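Local atomic coordinates of galactose-binding lectin (Arachis hypogaea, PDB entry 6VAV), a protein that binds carbohydrates as a galactose-specific legume lectin that assembles into a homotetramer and carries calcium and manganese ions. Residues Asp83-Phe88 with Phe206-Ser211; Lys77-Ala82 with Gly213-His218. All coordinates share one frame; numbering follows the deposited sequence.

Interaction 1 (Asp83-Phe88 with Phe206-Ser211); sequences DGIIFF and FSASGS. With QTY (N-[[1-[(3S,3aR,6S,6aR)-6-[4-[[[4-[[(2R,3R,4S,5R,6R)-6-(hydroxymethyl)-3,4,5-tris(oxidanyl)oxan-2-yl]amino]-4-oxidanylidene-butanoyl]amino]methyl]-1,2,3-triazol-1-yl]-2,3,3a,5,6,6a-hexahydrofuro[3,2-b]furan-3-yl]-1,2,3-triazol-4-yl]methyl]-N'-[(2R,3R,4S,5R,6R)-6-(hydroxymethyl)-3,4,5-tris(oxidanyl)oxan-2-yl]butanediamide), chain E.
O4 of a ligand galactose unit lies between D83 and S211, whose side chains approach each other at the end of the strand pair. It donates a hydrogen bond to D83 OD1 (2.6 Å), while S211 OG, itself hydrogen-bonded to G214 N, is 2.7 Å from the same O4. The other carboxylate oxygen of D83 accepts from the adjacent hydroxyl, with OD2 2.6 Å from ligand O3, so the two branches hold two neighbouring sugar hydroxyls. D83 follows a cis peptide bond, and its CG stands beside the backbone N (chi1 -83°), directing the carboxylate at the sugar. Its backbone N donates to S209 O at 2.9 Å. N127, a calcium ligand whose side chain touches D83, also binds the sugar through ND2. Beyond D83, residues 84-88 and 206-209 are adjacent antiparallel strands of the seven-stranded sheet of the legume lectin β-sandwich. I86 and S207 form a hydrogen-bonded pair, I86 N to S207 O (2.8 Å, almost linear at 168°) being answered by S207 N to I86 O. F87 and F206 lie one step along, in a non-hydrogen-bonded pair; their rings are oblique, planes 44° apart, and F87 CD1 lies 3.6 Å from F206 CE1. On that face F69 and W223 pack edge-to-face on the F206 ring, and I85 CG1 meets A208 CB. On the opposite face I86 CG2 reaches S207 CB (3.7 Å), and the F88 ring directs its edge at the F206 backbone carbonyl carbon. The hydroxyls of S207 and S209 bond to the carbonyls of L106 and G103, whereas the buried S209 N has no partner.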
ATOM      1  N   ASP A  83      -5.252 -11.983 -32.455  1.00 16.60           N
ATOM      2  CA  ASP A  83      -3.834 -12.344 -32.567  1.00 17.64           C
ATOM      3  C   ASP A  83      -3.080 -12.417 -31.227  1.00 21.99           C
ATOM      4  O   ASP A  83      -1.960 -12.926 -31.201  1.00 19.51           O
ATOM      5  CB  ASP A  83      -3.129 -11.366 -33.492  1.00 18.84           C
ATOM      6  CG  ASP A  83      -3.319 -11.760 -34.935  1.00 21.18           C
ATOM      7  OD1 ASP A  83      -4.338 -11.338 -35.537  1.00 20.01           O
ATOM      8  OD2 ASP A  83      -2.497 -12.554 -35.441  1.00 23.61           O
ATOM      9  N   GLY A  84      -3.695 -11.918 -30.159  1.00 20.72           N
ATOM     10  CA  GLY A  84      -3.079 -11.926 -28.835  1.00 20.19           C
ATOM     11  C   GLY A  84      -2.951 -10.567 -28.191  1.00 22.58           C
ATOM     12  O   GLY A  84      -3.413  -9.560 -28.734  1.00 20.45           O
ATOM     13  N   ILE A  85      -2.297 -10.546 -27.024  1.00 18.61           N
ATOM     14  CA  ILE A  85      -2.112  -9.356 -26.190  1.00 19.06           C
ATOM     15  C   ILE A  85      -0.604  -9.112 -25.943  1.00 22.01           C
ATOM     16  O   ILE A  85       0.147 -10.063 -25.732  1.00 22.33           O
ATOM     17  CB  ILE A  85      -2.861  -9.547 -24.824  1.00 21.85           C
ATOM     18  CG1 ILE A  85      -4.382  -9.804 -25.000  1.00 21.57           C
ATOM     19  CG2 ILE A  85      -2.594  -8.377 -23.840  1.00 21.20           C
ATOM     20  CD1 ILE A  85      -5.133 -10.284 -23.743  1.00 20.94           C
ATOM     21  N   ILE A  86      -0.187  -7.836 -25.918  1.00 17.37           N
ATOM     22  CA  ILE A  86       1.164  -7.446 -25.564  1.00 17.21           C
ATOM     23  C   ILE A  86       1.127  -6.414 -24.395  1.00 21.49           C
ATOM     24  O   ILE A  86       0.396  -5.427 -24.451  1.00 19.07           O
ATOM     25  CB  ILE A  86       2.022  -6.950 -26.759  1.00 20.57           C
ATOM     26  CG1 ILE A  86       3.528  -6.751 -26.306  1.00 21.28           C
ATOM     27  CG2 ILE A  86       1.414  -5.715 -27.468  1.00 19.47           C
ATOM     28  CD1 ILE A  86       4.568  -6.464 -27.419  1.00 23.26           C
ATOM     29  N   PHE A  87       1.886  -6.703 -23.324  1.00 18.68           N
ATOM     30  CA  PHE A  87       2.140  -5.778 -22.213  1.00 18.23           C
ATOM     31  C   PHE A  87       3.348  -4.992 -22.670  1.00 20.89           C
ATOM     32  O   PHE A  87       4.386  -5.601 -22.943  1.00 17.15           O
ATOM     33  CB  PHE A  87       2.378  -6.511 -20.877  1.00 19.15           C
ATOM     34  CG  PHE A  87       3.029  -5.629 -19.825  1.00 19.71           C
ATOM     35  CD1 PHE A  87       2.360  -4.527 -19.301  1.00 22.95           C
ATOM     36  CD2 PHE A  87       4.334  -5.873 -19.403  1.00 23.67           C
ATOM     37  CE1 PHE A  87       2.973  -3.703 -18.332  1.00 25.63           C
ATOM     38  CE2 PHE A  87       4.943  -5.050 -18.437  1.00 25.55           C
ATOM     39  CZ  PHE A  87       4.261  -3.971 -17.911  1.00 22.93           C
ATOM     40  N   PHE A  88       3.211  -3.672 -22.861  1.00 18.71           N
ATOM     41  CA  PHE A  88       4.337  -2.956 -23.466  1.00 18.39           C
ATOM     42  C   PHE A  88       4.721  -1.661 -22.745  1.00 21.19           C
ATOM     43  O   PHE A  88       3.986  -1.142 -21.919  1.00 19.51           O
ATOM     44  CB  PHE A  88       4.054  -2.664 -24.963  1.00 18.98           C
ATOM     45  CG  PHE A  88       3.027  -1.592 -25.253  1.00 18.97           C
ATOM     46  CD1 PHE A  88       1.664  -1.852 -25.117  1.00 21.50           C
ATOM     47  CD2 PHE A  88       3.412  -0.372 -25.792  1.00 21.36           C
ATOM     48  CE1 PHE A  88       0.707  -0.865 -25.405  1.00 21.60           C
ATOM     49  CE2 PHE A  88       2.451   0.604 -26.126  1.00 22.06           C
ATOM     50  CZ  PHE A  88       1.109   0.345 -25.926  1.00 20.73           C
ATOM     51  N   PHE A 206      -1.193  -2.017 -22.388  1.00 18.78           N
ATOM     52  CA  PHE A 206      -1.586  -3.243 -23.058  1.00 18.48           C
ATOM     53  C   PHE A 206      -2.143  -2.934 -24.441  1.00 20.32           C
ATOM     54  O   PHE A 206      -2.845  -1.946 -24.624  1.00 18.65           O
ATOM     55  CB  PHE A 206      -2.657  -4.007 -22.245  1.00 19.73           C
ATOM     56  CG  PHE A 206      -2.207  -4.386 -20.863  1.00 21.25           C
ATOM     57  CD1 PHE A 206      -1.460  -5.541 -20.651  1.00 22.46           C
ATOM     58  CD2 PHE A 206      -2.499  -3.568 -19.772  1.00 22.02           C
ATOM     59  CE1 PHE A 206      -1.026  -5.881 -19.360  1.00 23.56           C
ATOM     60  CE2 PHE A 206      -2.048  -3.898 -18.485  1.00 23.90           C
ATOM     61  CZ  PHE A 206      -1.318  -5.050 -18.291  1.00 22.58           C
ATOM     62  N   SER A 207      -1.810  -3.778 -25.395  1.00 16.05           N
ATOM     63  CA  SER A 207      -2.315  -3.674 -26.771  1.00 16.84           C
ATOM     64  C   SER A 207      -2.742  -5.051 -27.260  1.00 18.56           C
ATOM     65  O   SER A 207      -2.211  -6.050 -26.807  1.00 16.85           O
ATOM     66  CB  SER A 207      -1.243  -3.083 -27.684  1.00 18.78           C
ATOM     67  OG  SER A 207      -1.737  -2.943 -29.012  1.00 18.14           O
ATOM     68  N   ALA A 208      -3.746  -5.098 -28.134  1.00 17.60           N
ATOM     69  CA  ALA A 208      -4.228  -6.323 -28.780  1.00 17.19           C
ATOM     70  C   ALA A 208      -4.748  -5.979 -30.146  1.00 21.68           C
ATOM     71  O   ALA A 208      -5.168  -4.846 -30.381  1.00 18.61           O
ATOM     72  CB  ALA A 208      -5.322  -6.984 -27.951  1.00 17.61           C
ATOM     73  N   SER A 209      -4.733  -6.955 -31.050  1.00 20.26           N
ATOM     74  CA  SER A 209      -5.211  -6.722 -32.402  1.00 20.10           C
ATOM     75  C   SER A 209      -5.814  -7.985 -33.017  1.00 23.34           C
ATOM     76  O   SER A 209      -5.688  -9.091 -32.484  1.00 20.52           O
ATOM     77  CB  SER A 209      -4.076  -6.195 -33.274  1.00 23.91           C
ATOM     78  OG  SER A 209      -2.987  -7.099 -33.263  1.00 28.18           O
ATOM     79  N   GLY A 210      -6.489  -7.778 -34.138  1.00 21.62           N
ATOM     80  CA  GLY A 210      -7.095  -8.826 -34.938  1.00 20.90           C
ATOM     81  C   GLY A 210      -6.945  -8.489 -36.403  1.00 22.42           C
ATOM     82  O   GLY A 210      -6.387  -7.444 -36.746  1.00 20.60           O
ATOM     83  N   SER A 211      -7.390  -9.393 -37.270  1.00 18.62           N
ATOM     84  CA  SER A 211      -7.373  -9.185 -38.711  1.00 17.64           C
ATOM     85  C   SER A 211      -8.791  -9.430 -39.286  1.00 21.70           C
ATOM     86  O   SER A 211      -9.778  -9.431 -38.536  1.00 20.42           O
ATOM     87  CB  SER A 211      -6.335 -10.108 -39.349  1.00 19.76           C
ATOM     88  OG  SER A 211      -6.785 -11.440 -39.167  1.00 23.53           O
TER
HETATM   89  C1  QTY E 301      -3.664 -13.198 -41.181  1.00 25.67           C
HETATM   90  N1  QTY E 301      -3.971 -12.533 -42.415  1.00 25.92           N
HETATM   91  C2  QTY E 301      -2.985 -12.251 -40.199  1.00 24.46           C
HETATM   92  N2  QTY E 301      -7.579 -13.820 -45.324  1.00 61.93           N
HETATM   93  O2  QTY E 301      -1.786 -11.760 -40.782  1.00 22.80           O
HETATM   94  C3  QTY E 301      -2.683 -12.993 -38.909  1.00 24.96           C
HETATM   95  N3  QTY E 301      -9.543 -16.628 -42.812  1.00 80.78           N
HETATM   96  O3  QTY E 301      -2.028 -12.134 -37.979  1.00 26.09           O
HETATM   97  C4  QTY E 301      -3.957 -13.598 -38.316  1.00 22.82           C
HETATM   98  N4  QTY E 301     -10.702 -16.562 -43.499  1.00 79.26           N
HETATM   99  O4  QTY E 301      -4.823 -12.592 -37.799  1.00 22.17           O
HETATM  100  C5  QTY E 301      -4.700 -14.409 -39.377  1.00 25.60           C
HETATM  101  N5  QTY E 301     -10.612 -15.521 -44.290  1.00 77.03           N
HETATM  102  O5  QTY E 301      -4.881 -13.699 -40.615  1.00 25.53           O
HETATM  103  C6  QTY E 301      -5.974 -15.150 -39.019  1.00 28.55           C
HETATM  104  N6  QTY E 301     -11.036 -21.980 -42.484  1.00 95.43           N
HETATM  105  O6  QTY E 301      -6.227 -16.259 -39.869  1.00 33.79           O
HETATM  106  C7  QTY E 301      -4.079 -13.188 -43.581  1.00 28.45           C
HETATM  107  N7  QTY E 301     -10.269 -22.051 -43.596  1.00 97.34           N
HETATM  108  O7  QTY E 301      -3.939 -14.406 -43.671  1.00 22.58           O
HETATM  109  C8  QTY E 301      -4.333 -12.333 -44.803  1.00 35.98           C
HETATM  110  N8  QTY E 301     -10.501 -23.223 -44.137  1.00 98.14           N
HETATM  111  C9  QTY E 301      -5.394 -12.906 -45.723  1.00 45.23           C
HETATM  112  C10 QTY E 301      -6.779 -12.779 -45.138  1.00 53.06           C
HETATM  113  O10 QTY E 301      -7.129 -11.771 -44.525  1.00 52.43           O
HETATM  114  C11 QTY E 301      -8.977 -13.766 -44.954  1.00 69.13           C
HETATM  115  C12 QTY E 301      -9.392 -14.944 -44.139  1.00 75.35           C
HETATM  116  C13 QTY E 301      -8.712 -15.643 -43.184  1.00 78.08           C
HETATM  117  C14 QTY E 301      -9.367 -17.636 -41.755  1.00 84.40           C
HETATM  118  C15 QTY E 301     -10.550 -17.597 -40.791  1.00 85.45           C
HETATM  119  O15 QTY E 301     -11.508 -18.549 -41.296  1.00 87.66           O
HETATM  120  C16 QTY E 301     -10.883 -19.453 -42.217  1.00 89.13           C
HETATM  121  C17 QTY E 301     -10.943 -20.837 -41.571  1.00 91.69           C
HETATM  122  C18 QTY E 301      -9.645 -20.896 -40.769  1.00 90.01           C
HETATM  123  C19 QTY E 301      -9.410 -19.076 -42.261  1.00 87.36           C
HETATM  124  O19 QTY E 301      -8.723 -19.974 -41.383  1.00 88.27           O
HETATM  125  C20 QTY E 301     -11.762 -23.101 -42.340  1.00 96.80           C
HETATM  126  C21 QTY E 301     -11.407 -23.902 -43.387  1.00 98.13           C

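Interaction 2 (Lys77-Ala82 with Gly213-His218); sequences KDYDPA and GGRQIH. With QTY (N-[[1-[(3S,3aR,6S,6aR)-6-[4-[[[4-[[(2R,3R,4S,5R,6R)-6-(hydroxymethyl)-3,4,5-tris(oxidanyl)oxan-2-yl]amino]-4-oxidanylidene-butanoyl]amino]methyl]-1,2,3-triazol-1-yl]-2,3,3a,5,6,6a-hexahydrofuro[3,2-b]furan-3-yl]-1,2,3-triazol-4-yl]methyl]-N'-[(2R,3R,4S,5R,6R)-6-(hydroxymethyl)-3,4,5-tris(oxidanyl)oxan-2-yl]butanediamide), chain E.
The ring of Y79 lies against the side chain of R215 in the most extensive side-chain overlap of this contact. R215 CD is centred over one face, 3.8 Å from the ring centroid in a CH-π contact. From CG to NE the arginine chain is extended, which carries the guanidinium on past the ring centre until its face rests near Y79 CE1, the two planes only 15° apart. R215 NH1 finds its hydrogen bond at L37 O. Q216 takes the cramped rotamer with CG between the backbone N and carbonyl carbon (chi1 69°); beyond it the chain is straight, laying the amide along P81 and A82 with NE2 3.4 Å from P81 CB. T124 OG1 has one proton to offer Q216 OE1 and P81 O, both within bonding distance. Between these side chains the backbones join: D80 N donates to G213 O (2.9 Å), and R215 N returns a more bent bond to D80 O, 133° at the hydrogen. Next to this bridge the D80 side chain faces the ligand, where OD2 accepts from the O6 hydroxyl at 2.7 Å. G214 CA packs 3.6 Å from ligand C6. Such converging loops form the monosaccharide-binding site of legume lectins.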
ATOM      1  N   LYS A  77     -17.104 -17.592 -32.386  1.00 28.42           N
ATOM      2  CA  LYS A  77     -17.512 -18.480 -33.474  1.00 28.31           C
ATOM      3  C   LYS A  77     -16.945 -18.030 -34.846  1.00 31.09           C
ATOM      4  O   LYS A  77     -16.802 -16.832 -35.108  1.00 30.25           O
ATOM      5  CB  LYS A  77     -19.050 -18.561 -33.518  1.00 31.98           C
ATOM      6  CG  LYS A  77     -19.585 -19.800 -34.218  1.00 55.54           C
ATOM      7  CD  LYS A  77     -21.022 -19.584 -34.602  1.00 70.06           C
ATOM      8  CE  LYS A  77     -21.623 -20.729 -35.381  1.00 78.79           C
ATOM      9  NZ  LYS A  77     -22.840 -20.289 -36.111  1.00 83.71           N
ATOM     10  N   ASP A  78     -16.564 -19.018 -35.680  1.00 28.28           N
ATOM     11  CA  ASP A  78     -16.077 -18.911 -37.070  1.00 27.91           C
ATOM     12  C   ASP A  78     -14.697 -18.277 -37.248  1.00 31.71           C
ATOM     13  O   ASP A  78     -13.960 -18.771 -38.084  1.00 31.77           O
ATOM     14  CB  ASP A  78     -17.059 -18.149 -37.969  1.00 30.06           C
ATOM     15  CG  ASP A  78     -18.503 -18.613 -37.888  1.00 38.15           C
ATOM     16  OD1 ASP A  78     -18.754 -19.814 -38.115  1.00 40.49           O
ATOM     17  OD2 ASP A  78     -19.377 -17.772 -37.626  1.00 33.19           O
ATOM     18  N   TYR A  79     -14.345 -17.195 -36.523  1.00 28.12           N
ATOM     19  CA  TYR A  79     -13.043 -16.542 -36.702  1.00 26.50           C
ATOM     20  C   TYR A  79     -11.893 -17.331 -36.033  1.00 27.58           C
ATOM     21  O   TYR A  79     -12.105 -18.074 -35.070  1.00 26.86           O
ATOM     22  CB  TYR A  79     -13.059 -15.097 -36.169  1.00 26.98           C
ATOM     23  CG  TYR A  79     -14.048 -14.177 -36.849  1.00 26.44           C
ATOM     24  CD1 TYR A  79     -13.736 -13.543 -38.050  1.00 27.15           C
ATOM     25  CD2 TYR A  79     -15.286 -13.902 -36.268  1.00 27.39           C
ATOM     26  CE1 TYR A  79     -14.659 -12.704 -38.692  1.00 24.65           C
ATOM     27  CE2 TYR A  79     -16.204 -13.047 -36.887  1.00 28.14           C
ATOM     28  CZ  TYR A  79     -15.887 -12.450 -38.099  1.00 29.15           C
ATOM     29  OH  TYR A  79     -16.788 -11.576 -38.679  1.00 22.18           O
ATOM     30  N   ASP A  80     -10.688 -17.180 -36.573  1.00 23.91           N
ATOM     31  CA  ASP A  80      -9.469 -17.771 -35.997  1.00 25.76           C
ATOM     32  C   ASP A  80      -9.163 -17.051 -34.701  1.00 26.99           C
ATOM     33  O   ASP A  80      -9.194 -15.818 -34.710  1.00 24.73           O
ATOM     34  CB  ASP A  80      -8.293 -17.636 -36.968  1.00 29.00           C
ATOM     35  CG  ASP A  80      -8.196 -18.725 -38.007  1.00 47.76           C
ATOM     36  OD1 ASP A  80      -8.712 -19.830 -37.757  1.00 52.97           O
ATOM     37  OD2 ASP A  80      -7.535 -18.500 -39.030  1.00 50.54           O
ATOM     38  N   PRO A  81      -8.941 -17.767 -33.565  1.00 24.98           N
ATOM     39  CA  PRO A  81      -8.629 -17.060 -32.296  1.00 24.42           C
ATOM     40  C   PRO A  81      -7.258 -16.390 -32.394  1.00 25.14           C
ATOM     41  O   PRO A  81      -6.227 -17.032 -32.218  1.00 26.14           O
ATOM     42  CB  PRO A  81      -8.682 -18.166 -31.227  1.00 26.64           C
ATOM     43  CG  PRO A  81      -9.193 -19.413 -31.939  1.00 32.00           C
ATOM     44  CD  PRO A  81      -8.881 -19.230 -33.396  1.00 27.71           C
ATOM     45  N   ALA A  82      -7.265 -15.102 -32.732  1.00 18.16           N
ATOM     46  CA  ALA A  82      -6.060 -14.326 -33.011  1.00 18.40           C
ATOM     47  C   ALA A  82      -6.310 -12.823 -32.688  1.00 22.08           C
ATOM     48  O   ALA A  82      -7.474 -12.433 -32.607  1.00 19.05           O
ATOM     49  CB  ALA A  82      -5.668 -14.511 -34.494  1.00 18.78           C
ATOM     50  N   GLY A 213      -9.902 -12.245 -40.795  1.00 23.16           N
ATOM     51  CA  GLY A 213     -10.252 -13.590 -40.352  1.00 23.68           C
ATOM     52  C   GLY A 213      -9.813 -14.000 -38.956  1.00 26.79           C
ATOM     53  O   GLY A 213     -10.249 -15.053 -38.478  1.00 27.85           O
ATOM     54  N   GLY A 214      -8.963 -13.190 -38.305  1.00 20.28           N
ATOM     55  CA  GLY A 214      -8.426 -13.486 -36.972  1.00 18.77           C
ATOM     56  C   GLY A 214      -8.997 -12.574 -35.915  1.00 19.64           C
ATOM     57  O   GLY A 214      -8.675 -11.389 -35.877  1.00 19.15           O
ATOM     58  N   ARG A 215      -9.924 -13.082 -35.116  1.00 17.11           N
ATOM     59  CA  ARG A 215     -10.601 -12.281 -34.094  1.00 18.48           C
ATOM     60  C   ARG A 215     -10.892 -13.128 -32.886  1.00 24.80           C
ATOM     61  O   ARG A 215     -11.252 -14.303 -33.008  1.00 26.24           O
ATOM     62  CB  ARG A 215     -11.945 -11.663 -34.620  1.00 19.07           C
ATOM     63  CG  ARG A 215     -11.822 -10.961 -35.968  1.00 20.24           C
ATOM     64  CD  ARG A 215     -13.064 -10.246 -36.379  1.00 25.53           C
ATOM     65  NE  ARG A 215     -12.981  -9.868 -37.782  1.00 27.99           N
ATOM     66  CZ  ARG A 215     -13.950  -9.255 -38.453  1.00 27.15           C
ATOM     67  NH1 ARG A 215     -15.071  -8.909 -37.840  1.00 17.93           N
ATOM     68  NH2 ARG A 215     -13.788  -8.954 -39.729  1.00 19.93           N
ATOM     69  N   GLN A 216     -10.756 -12.515 -31.719  1.00 21.84           N
ATOM     70  CA  GLN A 216     -11.066 -13.132 -30.429  1.00 21.82           C
ATOM     71  C   GLN A 216     -11.308 -12.055 -29.403  1.00 23.83           C
ATOM     72  O   GLN A 216     -10.929 -10.898 -29.611  1.00 22.94           O
ATOM     73  CB  GLN A 216      -9.958 -14.113 -29.969  1.00 22.59           C
ATOM     74  CG  GLN A 216      -8.641 -13.443 -29.588  1.00 19.79           C
ATOM     75  CD  GLN A 216      -7.466 -14.374 -29.440  1.00 27.12           C
ATOM     76  OE1 GLN A 216      -6.300 -13.960 -29.530  1.00 20.01           O
ATOM     77  NE2 GLN A 216      -7.731 -15.648 -29.196  1.00 18.33           N
ATOM     78  N   ILE A 217     -11.938 -12.433 -28.290  1.00 21.97           N
ATOM     79  CA  ILE A 217     -12.160 -11.533 -27.169  1.00 22.66           C
ATOM     80  C   ILE A 217     -10.799 -11.399 -26.418  1.00 25.80           C
ATOM     81  O   ILE A 217     -10.188 -12.425 -26.088  1.00 23.33           O
ATOM     82  CB  ILE A 217     -13.296 -12.063 -26.257  1.00 26.18           C
ATOM     83  CG1 ILE A 217     -14.653 -12.101 -27.012  1.00 26.69           C
ATOM     84  CG2 ILE A 217     -13.418 -11.208 -25.001  1.00 28.60           C
ATOM     85  CD1 ILE A 217     -15.695 -13.071 -26.412  1.00 37.83           C
ATOM     86  N   HIS A 218     -10.299 -10.151 -26.258  1.00 21.65           N
ATOM     87  CA  HIS A 218      -9.044  -9.827 -25.525  1.00 20.69           C
ATOM     88  C   HIS A 218      -9.425  -8.967 -24.339  1.00 24.66           C
ATOM     89  O   HIS A 218      -9.849  -7.815 -24.533  1.00 23.66           O
ATOM     90  CB  HIS A 218      -8.017  -9.088 -26.410  1.00 21.45           C
ATOM     91  CG  HIS A 218      -7.577  -9.781 -27.666  1.00 24.41           C
ATOM     92  ND1 HIS A 218      -8.087  -9.412 -28.912  1.00 26.20           N
ATOM     93  CD2 HIS A 218      -6.612 -10.712 -27.850  1.00 25.48           C
ATOM     94  CE1 HIS A 218      -7.432 -10.145 -29.795  1.00 25.55           C
ATOM     95  NE2 HIS A 218      -6.533 -10.943 -29.204  1.00 25.07           N
TER
HETATM   96  C1  QTY E 301      -3.664 -13.198 -41.181  1.00 25.67           C
HETATM   97  N1  QTY E 301      -3.971 -12.533 -42.415  1.00 25.92           N
HETATM   98  C2  QTY E 301      -2.985 -12.251 -40.199  1.00 24.46           C
HETATM   99  N2  QTY E 301      -7.579 -13.820 -45.324  1.00 61.93           N
HETATM  100  O2  QTY E 301      -1.786 -11.760 -40.782  1.00 22.80           O
HETATM  101  C3  QTY E 301      -2.683 -12.993 -38.909  1.00 24.96           C
HETATM  102  N3  QTY E 301      -9.543 -16.628 -42.812  1.00 80.78           N
HETATM  103  O3  QTY E 301      -2.028 -12.134 -37.979  1.00 26.09           O
HETATM  104  C4  QTY E 301      -3.957 -13.598 -38.316  1.00 22.82           C
HETATM  105  N4  QTY E 301     -10.702 -16.562 -43.499  1.00 79.26           N
HETATM  106  O4  QTY E 301      -4.823 -12.592 -37.799  1.00 22.17           O
HETATM  107  C5  QTY E 301      -4.700 -14.409 -39.377  1.00 25.60           C
HETATM  108  N5  QTY E 301     -10.612 -15.521 -44.290  1.00 77.03           N
HETATM  109  O5  QTY E 301      -4.881 -13.699 -40.615  1.00 25.53           O
HETATM  110  C6  QTY E 301      -5.974 -15.150 -39.019  1.00 28.55           C
HETATM  111  N6  QTY E 301     -11.036 -21.980 -42.484  1.00 95.43           N
HETATM  112  O6  QTY E 301      -6.227 -16.259 -39.869  1.00 33.79           O
HETATM  113  C7  QTY E 301      -4.079 -13.188 -43.581  1.00 28.45           C
HETATM  114  N7  QTY E 301     -10.269 -22.051 -43.596  1.00 97.34           N
HETATM  115  O7  QTY E 301      -3.939 -14.406 -43.671  1.00 22.58           O
HETATM  116  C8  QTY E 301      -4.333 -12.333 -44.803  1.00 35.98           C
HETATM  117  N8  QTY E 301     -10.501 -23.223 -44.137  1.00 98.14           N
HETATM  118  C9  QTY E 301      -5.394 -12.906 -45.723  1.00 45.23           C
HETATM  119  C10 QTY E 301      -6.779 -12.779 -45.138  1.00 53.06           C
HETATM  120  O10 QTY E 301      -7.129 -11.771 -44.525  1.00 52.43           O
HETATM  121  C11 QTY E 301      -8.977 -13.766 -44.954  1.00 69.13           C
HETATM  122  C12 QTY E 301      -9.392 -14.944 -44.139  1.00 75.35           C
HETATM  123  C13 QTY E 301      -8.712 -15.643 -43.184  1.00 78.08           C
HETATM  124  C14 QTY E 301      -9.367 -17.636 -41.755  1.00 84.40           C
HETATM  125  C15 QTY E 301     -10.550 -17.597 -40.791  1.00 85.45           C
HETATM  126  O15 QTY E 301     -11.508 -18.549 -41.296  1.00 87.66           O
HETATM  127  C16 QTY E 301     -10.883 -19.453 -42.217  1.00 89.13           C
HETATM  128  C17 QTY E 301     -10.943 -20.837 -41.571  1.00 91.69           C
HETATM  129  C18 QTY E 301      -9.645 -20.896 -40.769  1.00 90.01           C
HETATM  130  C19 QTY E 301      -9.410 -19.076 -42.261  1.00 87.36           C
HETATM  131  O19 QTY E 301      -8.723 -19.974 -41.383  1.00 88.27           O
HETATM  132  C20 QTY E 301     -11.762 -23.101 -42.340  1.00 96.80           C
HETATM  133  C21 QTY E 301     -11.407 -23.902 -43.387  1.00 98.13           C

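How the interactions relate
Both contacts shape one galactose site: two acidic side chains, D83 from interaction 1 and D80 from interaction 2, reach the same sugar unit from different parts of the chain. The contact centres are 12 Å apart, and interaction 1 is nested along the chain within the loop that interaction 2 closes. H218 connects them, with its NE2 3.1 Å from G84 N in a probable hydrogen bond and its CG 3.6 Å from A208 CB, joining strand 216-229 of one sheet to strands 84-91 and 201-209 of the other, behind the residues that touch the sugar. Calcium lies about 5 Å from the D83 side chain, consistent with metal binding helping to order the site.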